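Long-range contacts in integral membrane indolylacetylinositol arabinosyltransferase EmbB (Mycolicibacterium smegmatis MC2 155, PDB 7BVC), which probably transfers arabinose units in the mycobacterial membrane, polymerising them into the arabinan of cell-wall arabinogalactan: residues L46-Q51 and T219-A224; L1028-M1033 and R1049-V1054. One frame throughout, in Å; residues are numbered along the deposited sequence.

Contact 1 of 2, residues L46-Q51 and T219-A224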
loop_
_atom_site.group_PDB
_atom_site.type_symbol
_atom_site.label_atom_id
_atom_site.label_comp_id
_atom_site.label_asym_id
_atom_site.label_seq_id
_atom_site.Cartn_x
_atom_site.Cartn_y
_atom_site.Cartn_z
ATOM N N LEU B 46 -1.005 2.976 -42.635
ATOM C CA LEU B 46 0.060 2.561 -43.542
ATOM C C LEU B 46 -0.024 3.412 -44.804
ATOM O O LEU B 46 -0.603 2.990 -45.807
ATOM C CB LEU B 46 -0.078 1.075 -43.872
ATOM C CG LEU B 46 -0.057 0.107 -42.691
ATOM C CD1 LEU B 46 -0.361 -1.308 -43.148
ATOM C CD2 LEU B 46 1.274 0.169 -41.982
ATOM N N LEU B 47 0.589 4.598 -44.766
ATOM C CA LEU B 47 0.556 5.517 -45.895
ATOM C C LEU B 47 1.676 6.521 -45.705
ATOM O O LEU B 47 1.977 6.876 -44.556
ATOM C CB LEU B 47 -0.796 6.234 -46.005
ATOM C CG LEU B 47 -1.851 5.607 -46.924
ATOM C CD1 LEU B 47 -3.187 6.317 -46.796
ATOM C CD2 LEU B 47 -1.390 5.594 -48.370
ATOM N N PRO B 48 2.314 6.994 -46.776
ATOM C CA PRO B 48 3.480 7.868 -46.614
ATOM C C PRO B 48 3.146 9.146 -45.859
ATOM O O PRO B 48 2.045 9.689 -45.964
ATOM C CB PRO B 48 3.903 8.169 -48.057
ATOM C CG PRO B 48 2.700 7.871 -48.880
ATOM C CD PRO B 48 2.013 6.740 -48.193
ATOM N N VAL B 49 4.121 9.615 -45.084
ATOM C CA VAL B 49 4.013 10.853 -44.326
ATOM C C VAL B 49 5.338 11.593 -44.444
ATOM O O VAL B 49 6.388 10.987 -44.677
ATOM C CB VAL B 49 3.643 10.588 -42.848
ATOM C CG1 VAL B 49 4.852 10.102 -42.068
ATOM C CG2 VAL B 49 3.050 11.827 -42.210
ATOM N N THR B 50 5.285 12.913 -44.305
ATOM C CA THR B 50 6.456 13.770 -44.442
ATOM C C THR B 50 6.896 14.261 -43.071
ATOM O O THR B 50 6.070 14.724 -42.281
ATOM C CB THR B 50 6.161 14.959 -45.355
ATOM O OG1 THR B 50 5.812 14.481 -46.659
ATOM C CG2 THR B 50 7.375 15.859 -45.469
ATOM N N GLN B 51 8.193 14.162 -42.795
ATOM C CA GLN B 51 8.769 14.554 -41.520
ATOM C C GLN B 51 9.800 15.655 -41.734
ATOM O O GLN B 51 10.586 15.610 -42.688
ATOM C CB GLN B 51 9.421 13.354 -40.827
ATOM C CG GLN B 51 10.431 13.718 -39.757
ATOM C CD GLN B 51 11.314 12.553 -39.369
ATOM O OE1 GLN B 51 10.825 11.476 -39.032
ATOM N NE2 GLN B 51 12.623 12.762 -39.415
ATOM N N THR B 219 0.645 13.575 -46.276
ATOM C CA THR B 219 0.826 13.983 -47.659
ATOM C C THR B 219 -0.535 14.104 -48.341
ATOM O O THR B 219 -1.586 14.019 -47.702
ATOM C CB THR B 219 1.737 12.998 -48.387
ATOM O OG1 THR B 219 1.260 11.665 -48.180
ATOM C CG2 THR B 219 3.153 13.105 -47.864
ATOM N N ALA B 220 -0.530 14.311 -49.660
ATOM C CA ALA B 220 -1.784 14.404 -50.398
ATOM C C ALA B 220 -2.497 13.062 -50.465
ATOM O O ALA B 220 -3.731 13.017 -50.466
ATOM C CB ALA B 220 -1.526 14.940 -51.804
ATOM N N LEU B 221 -1.743 11.964 -50.517
ATOM C CA LEU B 221 -2.356 10.643 -50.589
ATOM C C LEU B 221 -3.065 10.296 -49.285
ATOM O O LEU B 221 -4.213 9.833 -49.293
ATOM C CB LEU B 221 -1.296 9.597 -50.924
ATOM C CG LEU B 221 -1.793 8.254 -51.456
ATOM C CD1 LEU B 221 -2.512 8.442 -52.779
ATOM C CD2 LEU B 221 -0.632 7.288 -51.609
ATOM N N LYS B 222 -2.396 10.516 -48.152
ATOM C CA LYS B 222 -2.993 10.229 -46.855
ATOM C C LYS B 222 -4.141 11.169 -46.515
ATOM O O LYS B 222 -4.921 10.861 -45.609
ATOM C CB LYS B 222 -1.927 10.297 -45.760
ATOM C CG LYS B 222 -2.243 9.463 -44.532
ATOM C CD LYS B 222 -1.272 9.748 -43.403
ATOM C CE LYS B 222 -1.571 8.881 -42.194
ATOM N NZ LYS B 222 -0.807 9.320 -40.996
ATOM N N LEU B 223 -4.265 12.298 -47.210
ATOM C CA LEU B 223 -5.408 13.184 -47.028
ATOM C C LEU B 223 -6.569 12.797 -47.933
ATOM O O LEU B 223 -7.729 12.838 -47.507
ATOM C CB LEU B 223 -5.003 14.634 -47.296
ATOM C CG LEU B 223 -4.471 15.429 -46.104
ATOM C CD1 LEU B 223 -3.983 16.793 -46.555
ATOM C CD2 LEU B 223 -5.538 15.566 -45.032
ATOM N N ALA B 224 -6.276 12.426 -49.182
ATOM C CA ALA B 224 -7.325 11.939 -50.070
ATOM C C ALA B 224 -7.897 10.617 -49.581
ATOM O O ALA B 224 -9.058 10.303 -49.863
ATOM C CB ALA B 224 -6.787 11.795 -51.491
#

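Contact 2 of 2, residues L1028-M1033 and R1049-V1054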
loop_
_atom_site.group_PDB
_atom_site.type_symbol
_atom_site.label_atom_id
_atom_site.label_comp_id
_atom_site.label_asym_id
_atom_site.label_seq_id
_atom_site.Cartn_x
_atom_site.Cartn_y
_atom_site.Cartn_z
ATOM N N LEU B 1028 20.865 24.158 -15.112
ATOM C CA LEU B 1028 20.550 25.281 -14.241
ATOM C C LEU B 1028 20.716 24.884 -12.780
ATOM O O LEU B 1028 20.885 23.709 -12.444
ATOM C CB LEU B 1028 19.122 25.784 -14.491
ATOM C CG LEU B 1028 18.763 26.113 -15.941
ATOM C CD1 LEU B 1028 17.260 26.142 -16.124
ATOM C CD2 LEU B 1028 19.381 27.428 -16.366
ATOM N N ARG B 1029 20.669 25.890 -11.905
ATOM C CA ARG B 1029 20.739 25.702 -10.460
ATOM C C ARG B 1029 19.532 26.370 -9.820
ATOM O O ARG B 1029 19.233 27.530 -10.120
ATOM C CB ARG B 1029 22.033 26.288 -9.888
ATOM C CG ARG B 1029 23.273 25.459 -10.160
ATOM C CD ARG B 1029 24.533 26.285 -9.962
ATOM N NE ARG B 1029 25.728 25.453 -9.873
ATOM C CZ ARG B 1029 26.968 25.912 -10.011
ATOM N NH1 ARG B 1029 27.178 27.200 -10.245
ATOM N NH2 ARG B 1029 27.998 25.083 -9.914
ATOM N N ALA B 1030 18.846 25.650 -8.939
ATOM C CA ALA B 1030 17.600 26.115 -8.348
ATOM C C ALA B 1030 17.819 26.637 -6.933
ATOM O O ALA B 1030 18.605 26.083 -6.161
ATOM C CB ALA B 1030 16.558 24.996 -8.323
ATOM N N SER B 1031 17.101 27.706 -6.597
ATOM C CA SER B 1031 17.193 28.295 -5.268
ATOM C C SER B 1031 15.813 28.739 -4.808
ATOM O O SER B 1031 15.082 29.388 -5.558
ATOM C CB SER B 1031 18.160 29.484 -5.253
ATOM O OG SER B 1031 17.664 30.550 -6.040
ATOM N N VAL B 1032 15.469 28.400 -3.563
ATOM C CA VAL B 1032 14.136 28.705 -3.043
ATOM C C VAL B 1032 14.019 30.197 -2.738
ATOM O O VAL B 1032 14.993 30.874 -2.390
ATOM C CB VAL B 1032 13.845 27.853 -1.796
ATOM C CG1 VAL B 1032 12.465 28.144 -1.224
ATOM C CG2 VAL B 1032 13.972 26.383 -2.118
ATOM N N MET B 1033 12.799 30.716 -2.873
ATOM C CA MET B 1033 12.472 32.083 -2.496
ATOM C C MET B 1033 11.434 32.072 -1.382
ATOM O O MET B 1033 10.752 31.071 -1.147
ATOM C CB MET B 1033 11.946 32.892 -3.689
ATOM C CG MET B 1033 12.860 32.901 -4.898
ATOM S SD MET B 1033 12.196 33.920 -6.224
ATOM C CE MET B 1033 12.335 35.546 -5.494
ATOM N N ARG B 1049 10.741 28.975 -7.037
ATOM C CA ARG B 1049 12.180 28.792 -7.132
ATOM C C ARG B 1049 12.738 29.628 -8.271
ATOM O O ARG B 1049 12.024 30.019 -9.197
ATOM C CB ARG B 1049 12.543 27.318 -7.330
ATOM C CG ARG B 1049 12.286 26.475 -6.101
ATOM C CD ARG B 1049 12.906 25.100 -6.221
ATOM N NE ARG B 1049 12.991 24.434 -4.925
ATOM C CZ ARG B 1049 11.948 23.927 -4.274
ATOM N NH1 ARG B 1049 10.732 24.006 -4.796
ATOM N NH2 ARG B 1049 12.121 23.339 -3.099
ATOM N N LYS B 1050 14.034 29.898 -8.185
ATOM C CA LYS B 1050 14.749 30.710 -9.154
ATOM C C LYS B 1050 15.841 29.869 -9.794
ATOM O O LYS B 1050 16.540 29.118 -9.106
ATOM C CB LYS B 1050 15.358 31.942 -8.486
ATOM C CG LYS B 1050 15.286 33.209 -9.310
ATOM C CD LYS B 1050 15.884 34.373 -8.543
ATOM C CE LYS B 1050 15.760 35.669 -9.317
ATOM N NZ LYS B 1050 16.273 35.519 -10.704
ATOM N N PHE B 1051 15.977 29.997 -11.111
ATOM C CA PHE B 1051 16.940 29.235 -11.894
ATOM C C PHE B 1051 18.079 30.153 -12.307
ATOM O O PHE B 1051 17.853 31.171 -12.968
ATOM C CB PHE B 1051 16.280 28.617 -13.126
ATOM C CG PHE B 1051 15.611 27.306 -12.857
ATOM C CD1 PHE B 1051 16.210 26.366 -12.044
ATOM C CD2 PHE B 1051 14.380 27.017 -13.410
ATOM C CE1 PHE B 1051 15.596 25.161 -11.793
ATOM C CE2 PHE B 1051 13.763 25.813 -13.162
ATOM C CZ PHE B 1051 14.371 24.885 -12.353
ATOM N N ASP B 1052 19.297 29.790 -11.919
ATOM C CA ASP B 1052 20.498 30.519 -12.296
ATOM C C ASP B 1052 21.351 29.654 -13.213
ATOM O O ASP B 1052 21.520 28.454 -12.973
ATOM C CB ASP B 1052 21.301 30.931 -11.062
ATOM C CG ASP B 1052 20.437 31.563 -9.993
ATOM O OD1 ASP B 1052 20.077 30.861 -9.025
ATOM O OD2 ASP B 1052 20.110 32.762 -10.124
ATOM N N THR B 1053 21.879 30.270 -14.265
ATOM C CA THR B 1053 22.682 29.541 -15.233
ATOM C C THR B 1053 24.036 29.172 -14.642
ATOM O O THR B 1053 24.583 29.875 -13.788
ATOM C CB THR B 1053 22.880 30.373 -16.497
ATOM O OG1 THR B 1053 23.531 31.604 -16.163
ATOM C CG2 THR B 1053 21.542 30.678 -17.147
ATOM N N VAL B 1054 24.574 28.050 -15.107
ATOM C CA VAL B 1054 25.913 27.630 -14.713
ATOM C C VAL B 1054 26.975 28.334 -15.546
ATOM O O VAL B 1054 27.995 28.778 -15.016
ATOM C CB VAL B 1054 26.031 26.098 -14.823
ATOM C CG1 VAL B 1054 27.307 25.624 -14.172
ATOM C CG2 VAL B 1054 24.828 25.432 -14.187
#

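Contact 1 of 2, residues L46-Q51 and T219-A224
L47 and P48, in the loop that leads into strand 49-55, run beside T219 and the first turn of helix 220-224. The backbones come nearest at two places, L47 opposite K222 with their CA atoms 6.0 Å apart and V49 opposite T219 at 5.6 Å. One hydrogen bond joins the segments: OG1 of T219 donates to O of P48 over 3.1 Å. The hydroxyl lies well above the plane of that carbonyl, 55° out of it, and so misses the lone-pair direction. T219 sets OG1 between its own backbone N and carbonyl carbon (chi1 51°), which turns the hydroxyl to P48 and leaves CG2 to reach T50, whose OG1 lies 3.2 Å from that methyl.

The other half of the contact is apolar. L47 and L221 cross at about a right angle and meet through their branches, CD2 of L47 lying 3.7 Å from CD2 of L221. The same methyl of L221 also faces CG of P48, more loosely. On K222 the aliphatic stem does the touching, its CG packing 3.8 Å from CB of L47. Beyond CG the chain is fully extended and carries NZ past the contact to a hydrogen bond with O of F480.

The helix follows directly on strand 216-218, which pairs antiparallel with strand 49-55 in a three-stranded sheet, T50 bonding through its backbone to H217. On its other side strand 49-55 pairs with strand 1063-1068, so the contact sits where this three-stranded sheet, drawn from both ends of the chain, meets segments predicted to be transmembrane.

Contact 2 of 2, residues L1028-M1033 and R1049-V1054
The antiparallel β-hairpin of strands 1028-1037 and 1047-1053, in the C-terminal domain, brings L1028-V1032 alongside R1049-T1053. The short strand axes approach to 4.5 Å with 151° between their directions. R1029 with D1052 and S1031 with K1050 are the hydrogen-bonded pairs, each closed by two backbone bonds. All four are 2.9 Å long; the straightest, from N of D1052 to O of R1029, has an angle of 169° at the hydrogen.

L1028, A1030, V1032, R1049, F1051 and T1053 point to one face. There CD1 of L1028 sits over a face of the F1051 ring, displaced toward its rim, in a CH-pi contact 4.2 Å from the centroid. With CG anti to the carbonyl carbon (chi1 -53°), the branch point of L1028 is set beside F1051 and T1053: CD1 takes the ring, while CD2 lies 4.0 Å from CG2 of T1053. CB of A1030 meets CE1 of the same ring at 3.6 Å. V1032 and R1049 run side by side in the same direction, CG2 of V1032 approaching the guanidinium obliquely, 3.6 Å from NE. That NE forms a salt bridge with D793, which helps to hold the charged end of R1049.

The face of R1029, S1031, K1050 and D1052 is more polar. OG of S1031 packs 3.6 Å from CB of K1050. At the end away from the turn, just past strand 1047-1053, CG1 of V1054 lies over the centre of the R1029 guanidinium.

Within a six-stranded mixed sheet the hairpin is central: strand 1047-1053 pairs antiparallel with strand 996-999, R1049 and F1051 bonding through their backbones to R997 and K995, and strand 1028-1037 pairs with strand 737-739. Helix 958-961 meets M1033 and K1050 through Y961.

The two contacts share no secondary-structure element and do not touch: their centres are 45 Å apart and their nearest atoms about 27 Å. Both are partly buried. Contact 1, its centre about 35 Å from the centre of the chain, lies farther out than contact 2 and joins a strand entrance to a helix start across 168 residues, at the junction of sheet and predicted membrane helices. Contact 2 ties neighbouring strands of one hairpin, only 16 residues apart, inside a larger sheet. The chemistry follows: a lone side-chain-to-carbonyl bond and aliphatic packing in 46-51 and 219-224, against a regular backbone ladder with aromatic and guanidinium packing in 1028-1033 and 1049-1054, which buries about twice the surface.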